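Local coordinates for protein BPH (Thiobacillus denitrificans, PDB 5OVS) that probably degrades proteins as a bacterial proteasome homologue, with fourteen subunits assembled into a double-ring complex that encloses an inner cavity, at residues K[39-43]-K[44-48]; K[113-117]-K[118-122]. One frame throughout, in Å; residues are numbered along the deposited sequence.

Contact 1: K[39-43]-K[44-48]; sequences IRVGD and SYVAI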
loop_
_atom_site.group_PDB
_atom_site.type_symbol
_atom_site.label_atom_id
_atom_site.label_comp_id
_atom_site.label_asym_id
_atom_site.label_seq_id
_atom_site.Cartn_x
_atom_site.Cartn_y
_atom_site.Cartn_z
ATOM N N ILE K 39 -31.288 6.999 -29.510
ATOM C CA ILE K 39 -32.186 8.166 -29.484
ATOM C C ILE K 39 -32.080 8.976 -30.761
ATOM O O ILE K 39 -31.051 8.978 -31.429
ATOM C CB ILE K 39 -31.917 9.107 -28.272
ATOM C CG1 ILE K 39 -30.482 9.652 -28.292
ATOM C CG2 ILE K 39 -32.209 8.387 -26.969
ATOM C CD1 ILE K 39 -30.134 10.572 -27.141
ATOM N N ARG K 40 -33.150 9.683 -31.093
ATOM C CA ARG K 40 -33.134 10.561 -32.247
ATOM C C ARG K 40 -32.657 11.890 -31.757
ATOM O O ARG K 40 -33.048 12.309 -30.689
ATOM C CB ARG K 40 -34.522 10.717 -32.858
ATOM C CG ARG K 40 -35.264 9.411 -33.116
ATOM C CD ARG K 40 -36.392 9.566 -34.141
ATOM N NE ARG K 40 -36.777 10.969 -34.318
ATOM C CZ ARG K 40 -36.649 11.682 -35.441
ATOM N NH1 ARG K 40 -36.174 11.142 -36.565
ATOM N NH2 ARG K 40 -37.025 12.956 -35.448
ATOM N N VAL K 41 -31.780 12.530 -32.511
ATOM C CA VAL K 41 -31.414 13.918 -32.257
ATOM C C VAL K 41 -31.399 14.647 -33.604
ATOM O O VAL K 41 -30.465 14.493 -34.397
ATOM C CB VAL K 41 -30.047 14.034 -31.560
ATOM C CG1 VAL K 41 -29.716 15.489 -31.283
ATOM C CG2 VAL K 41 -30.040 13.240 -30.266
ATOM N N GLY K 42 -32.441 15.442 -33.854
ATOM C CA GLY K 42 -32.670 16.011 -35.174
ATOM C C GLY K 42 -32.940 14.865 -36.137
ATOM O O GLY K 42 -33.784 14.001 -35.871
ATOM N N ASP K 43 -32.202 14.832 -37.241
ATOM C CA ASP K 43 -32.268 13.690 -38.136
ATOM C C ASP K 43 -31.063 12.758 -37.962
ATOM O O ASP K 43 -30.723 12.008 -38.875
ATOM C CB ASP K 43 -32.415 14.142 -39.586
ATOM C CG ASP K 43 -31.160 14.783 -40.130
ATOM O OD1 ASP K 43 -30.313 15.242 -39.327
ATOM O OD2 ASP K 43 -31.023 14.822 -41.378
ATOM N N SER K 44 -30.424 12.808 -36.795
ATOM C CA SER K 44 -29.432 11.803 -36.421
ATOM C C SER K 44 -30.019 10.800 -35.436
ATOM O O SER K 44 -30.928 11.122 -34.675
ATOM C CB SER K 44 -28.196 12.455 -35.794
ATOM O OG SER K 44 -27.484 13.227 -36.740
ATOM N N TYR K 45 -29.496 9.580 -35.460
ATOM C CA TYR K 45 -29.770 8.603 -34.419
ATOM C C TYR K 45 -28.487 8.411 -33.664
ATOM O O TYR K 45 -27.439 8.220 -34.274
ATOM C CB TYR K 45 -30.195 7.269 -34.997
ATOM C CG TYR K 45 -31.536 7.297 -35.677
ATOM C CD1 TYR K 45 -32.714 7.342 -34.943
ATOM C CD2 TYR K 45 -31.627 7.265 -37.054
ATOM C CE1 TYR K 45 -33.950 7.362 -35.575
ATOM C CE2 TYR K 45 -32.853 7.283 -37.694
ATOM C CZ TYR K 45 -34.008 7.333 -36.953
ATOM O OH TYR K 45 -35.218 7.352 -37.604
ATOM N N VAL K 46 -28.569 8.466 -32.341
ATOM C CA VAL K 46 -27.409 8.312 -31.491
ATOM C C VAL K 46 -27.568 7.039 -30.659
ATOM O O VAL K 46 -28.553 6.879 -29.942
ATOM C CB VAL K 46 -27.209 9.544 -30.586
ATOM C CG1 VAL K 46 -25.911 9.433 -29.792
ATOM C CG2 VAL K 46 -27.208 10.809 -31.427
ATOM N N ALA K 47 -26.597 6.142 -30.791
ATOM C CA ALA K 47 -26.581 4.867 -30.090
ATOM C C ALA K 47 -25.536 4.960 -28.996
ATOM O O ALA K 47 -24.398 5.332 -29.264
ATOM C CB ALA K 47 -26.253 3.738 -31.051
ATOM N N ILE K 48 -25.930 4.629 -27.770
ATOM C CA ILE K 48 -25.165 5.011 -26.587
ATOM C C ILE K 48 -24.739 3.792 -25.775
ATOM O O ILE K 48 -25.554 2.939 -25.501
ATOM C CB ILE K 48 -25.989 5.959 -25.708
ATOM C CG1 ILE K 48 -26.449 7.173 -26.538
ATOM C CG2 ILE K 48 -25.169 6.405 -24.511
ATOM C CD1 ILE K 48 -27.577 7.993 -25.929
#
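Arg-40 lays the aliphatic part of its side chain alongside the ring of Tyr-45. Its CG lies 3.5 Å from Tyr-45 CE1, and CD touches the same ring carbon. The two side chains run side by side and point the same way. Arg-40 CG sits anti to its carbonyl carbon (chi1 -50°), and the chain bends at chi3. The guanidinium therefore does not lie flat on the ring. The two planes are 73° apart, and Tyr-45 OH lies at the guanidinium edge, 4.0 Å from Arg-40 NH1, too far for a hydrogen bond. Phe-184 stacks with the Tyr-45 ring.

The side chains of Ile-39, Val-41, Ser-44 and Val-46 lie on the other face. Ile-39 holds CG1 between its backbone N and its carbonyl carbon (chi1 60°), which brings CG1 4.0 Å from Val-46 CB. Beyond it, Ile-39 CD1 meets Ile-48 CD1 at 3.8 Å. Val-41 CG2 touches Val-46 CG2 at 3.9 Å. Helix 54-64 packs on this face through Leu-58 and Phe-62.

The strands form a beta hairpin closed by a type II' turn from Val-41 to Ser-44. Gly-42 takes the positive phi of this turn. Ile-39 and Val-46 exchange two backbone bonds, and Val-46 N reaches Ile-39 O at 2.7 Å. Val-41 and Ser-44 form a second such pair.

Asp-43 turns away from the strand and forms a salt bridge with Arg-117, which ties the turn to the next hairpin. The hairpin thus has two unlike faces. Branched aliphatic side chains pack one face against a helix, while on the other an exposed arginine shields a tyrosine by its methylenes and not by its charge.

Contact 2: K[113-117]-K[118-122]; sequences IANPR and GIFGV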
loop_
_atom_site.group_PDB
_atom_site.type_symbol
_atom_site.label_atom_id
_atom_site.label_comp_id
_atom_site.label_asym_id
_atom_site.label_seq_id
_atom_site.Cartn_x
_atom_site.Cartn_y
_atom_site.Cartn_z
ATOM N N ILE K 113 -23.129 7.701 -34.272
ATOM C CA ILE K 113 -24.069 8.712 -34.764
ATOM C C ILE K 113 -24.316 8.480 -36.247
ATOM O O ILE K 113 -23.408 8.635 -37.058
ATOM C CB ILE K 113 -23.501 10.117 -34.592
ATOM C CG1 ILE K 113 -23.290 10.400 -33.112
ATOM C CG2 ILE K 113 -24.440 11.166 -35.226
ATOM C CD1 ILE K 113 -22.397 11.582 -32.854
ATOM N N ALA K 114 -25.542 8.096 -36.585
ATOM C CA ALA K 114 -25.941 7.875 -37.962
ATOM C C ALA K 114 -26.808 9.039 -38.428
ATOM O O ALA K 114 -27.774 9.397 -37.780
ATOM C CB ALA K 114 -26.718 6.581 -38.075
ATOM N N ASN K 115 -26.453 9.639 -39.554
ATOM C CA ASN K 115 -27.376 10.551 -40.243
ATOM C C ASN K 115 -27.129 10.549 -41.749
ATOM O O ASN K 115 -26.096 10.055 -42.207
ATOM C CB ASN K 115 -27.314 11.961 -39.642
ATOM C CG ASN K 115 -25.998 12.667 -39.912
ATOM O OD1 ASN K 115 -25.672 12.999 -41.052
ATOM N ND2 ASN K 115 -25.258 12.940 -38.851
ATOM N N PRO K 116 -28.077 11.096 -42.533
ATOM C CA PRO K 116 -27.904 11.036 -43.976
ATOM C C PRO K 116 -26.522 11.464 -44.486
ATOM O O PRO K 116 -26.081 10.962 -45.523
ATOM C CB PRO K 116 -29.004 11.973 -44.494
ATOM C CG PRO K 116 -30.094 11.830 -43.489
ATOM C CD PRO K 116 -29.383 11.677 -42.166
ATOM N N ARG K 117 -25.831 12.355 -43.780
ATOM C CA ARG K 117 -24.554 12.847 -44.284
ATOM C C ARG K 117 -23.322 12.032 -43.865
ATOM O O ARG K 117 -22.208 12.400 -44.199
ATOM C CB ARG K 117 -24.417 14.347 -43.991
ATOM C CG ARG K 117 -25.399 15.152 -44.852
ATOM C CD ARG K 117 -25.885 16.475 -44.273
ATOM N NE ARG K 117 -26.422 16.422 -42.905
ATOM C CZ ARG K 117 -27.585 15.876 -42.544
ATOM N NH1 ARG K 117 -28.369 15.272 -43.431
ATOM N NH2 ARG K 117 -27.952 15.919 -41.269
ATOM N N GLY K 118 -23.517 10.923 -43.157
ATOM C CA GLY K 118 -22.411 10.000 -42.880
ATOM C C GLY K 118 -22.607 9.201 -41.612
ATOM O O GLY K 118 -23.568 9.405 -40.882
ATOM N N ILE K 119 -21.673 8.293 -41.342
ATOM C CA ILE K 119 -21.662 7.563 -40.086
ATOM C C ILE K 119 -20.424 7.918 -39.267
ATOM O O ILE K 119 -19.312 7.999 -39.784
ATOM C CB ILE K 119 -21.773 6.057 -40.311
ATOM C CG1 ILE K 119 -20.669 5.539 -41.244
ATOM C CG2 ILE K 119 -23.139 5.725 -40.890
ATOM C CD1 ILE K 119 -20.431 4.050 -41.096
ATOM N N PHE K 120 -20.632 8.145 -37.979
ATOM C CA PHE K 120 -19.602 8.680 -37.117
ATOM C C PHE K 120 -19.595 7.967 -35.773
ATOM O O PHE K 120 -20.528 7.250 -35.419
ATOM C CB PHE K 120 -19.868 10.164 -36.852
ATOM C CG PHE K 120 -19.989 11.017 -38.098
ATOM C CD1 PHE K 120 -18.868 11.582 -38.680
ATOM C CD2 PHE K 120 -21.221 11.284 -38.657
ATOM C CE1 PHE K 120 -18.978 12.377 -39.806
ATOM C CE2 PHE K 120 -21.336 12.081 -39.776
ATOM C CZ PHE K 120 -20.216 12.632 -40.351
ATOM N N GLY K 121 -18.531 8.184 -35.021
ATOM C CA GLY K 121 -18.467 7.717 -33.648
ATOM C C GLY K 121 -17.711 8.704 -32.802
ATOM O O GLY K 121 -16.859 9.427 -33.299
ATOM N N VAL K 122 -18.047 8.736 -31.520
ATOM C CA VAL K 122 -17.313 9.521 -30.543
ATOM C C VAL K 122 -16.998 8.599 -29.399
ATOM O O VAL K 122 -17.906 8.143 -28.711
ATOM C CB VAL K 122 -18.128 10.695 -29.978
ATOM C CG1 VAL K 122 -17.216 11.628 -29.174
ATOM C CG2 VAL K 122 -18.818 11.449 -31.089
#
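Asn-115 and Phe-120 cross at a slant on one face of the hairpin, with amide and ring planes 35° apart. Asn-115 ND2 stands 4.1 Å from Phe-120 CE2, a loose approach. The same ND2 makes weak hydrogen bonds to Leu-71 O and Ser-44 OG. The edge of the ring is taken by the backbone: Ile-113 O lies near the ring plane, 3.8 Å from Phe-120 CD2. Ile-113 and Val-122 also cross, and Ile-113 CD1 meets Val-122 CG2 at 4.0 Å. Ile-77 of helix 74-91 packs on Ile-113, Phe-120 and Val-122. Ala-114 and Ile-119 point to the other face, toward strands 3-8 and 11-16.

The turn is type I, from Asn-115 to Gly-118. Asn-115 CG lies between its backbone N and its carbonyl carbon (chi1 69°). This folds OD1 back over the turn, where it accepts from Arg-117 N at 2.8 Å in an Asx turn. OD1 also sits 3.6 Å above one face of the Arg-117 guanidinium, toward its rim. The guanidinium is held by salt bridges to Asp-72 and Asp-43. A lysine in place of Asn-115 would probably leave Arg-117 N without its side-chain acceptor and set a second positive charge near the guanidinium.

Gly-118 closes the turn. Its N bonds Asn-115 O at 2.9 Å, and Asn-115 N binds Gly-118 O at 3.2 Å. At the Gly-118 backbone angles a CB would clash with Arg-117 O. Farther along, Ile-113 and Phe-120 exchange two more backbone bonds.

The chemistry is therefore graded along the hairpin. Isoleucine, phenylalanine and valine make an oily surface for a helix, while at the turn a buried amide fixes the backbone with its oxygen and bonds weakly to its neighbours with its nitrogen.

How the contacts relate
Contacts 1 and 2 are two successive beta hairpins of one antiparallel sheet. Strands 44-48 and 111-115 are neighbours in it, so the hairpins lie edge to edge. Tyr-45 N probably bonds Ala-114 O across this seam, and the salt bridge from Asp-43 to Arg-117 joins the two turns. Contact 1 holds the outer strand 38-41 and is partly buried. Contact 2 lies farther into the sheet and is buried, with no exposed residue among those that touch. Different helices pack on them: 54-64 on contact 1 and 74-91 on contact 2. The chemistry follows: an exposed arginine flanks a tyrosine at the outer strand, whereas a buried amide crosses a phenylalanine in the interior.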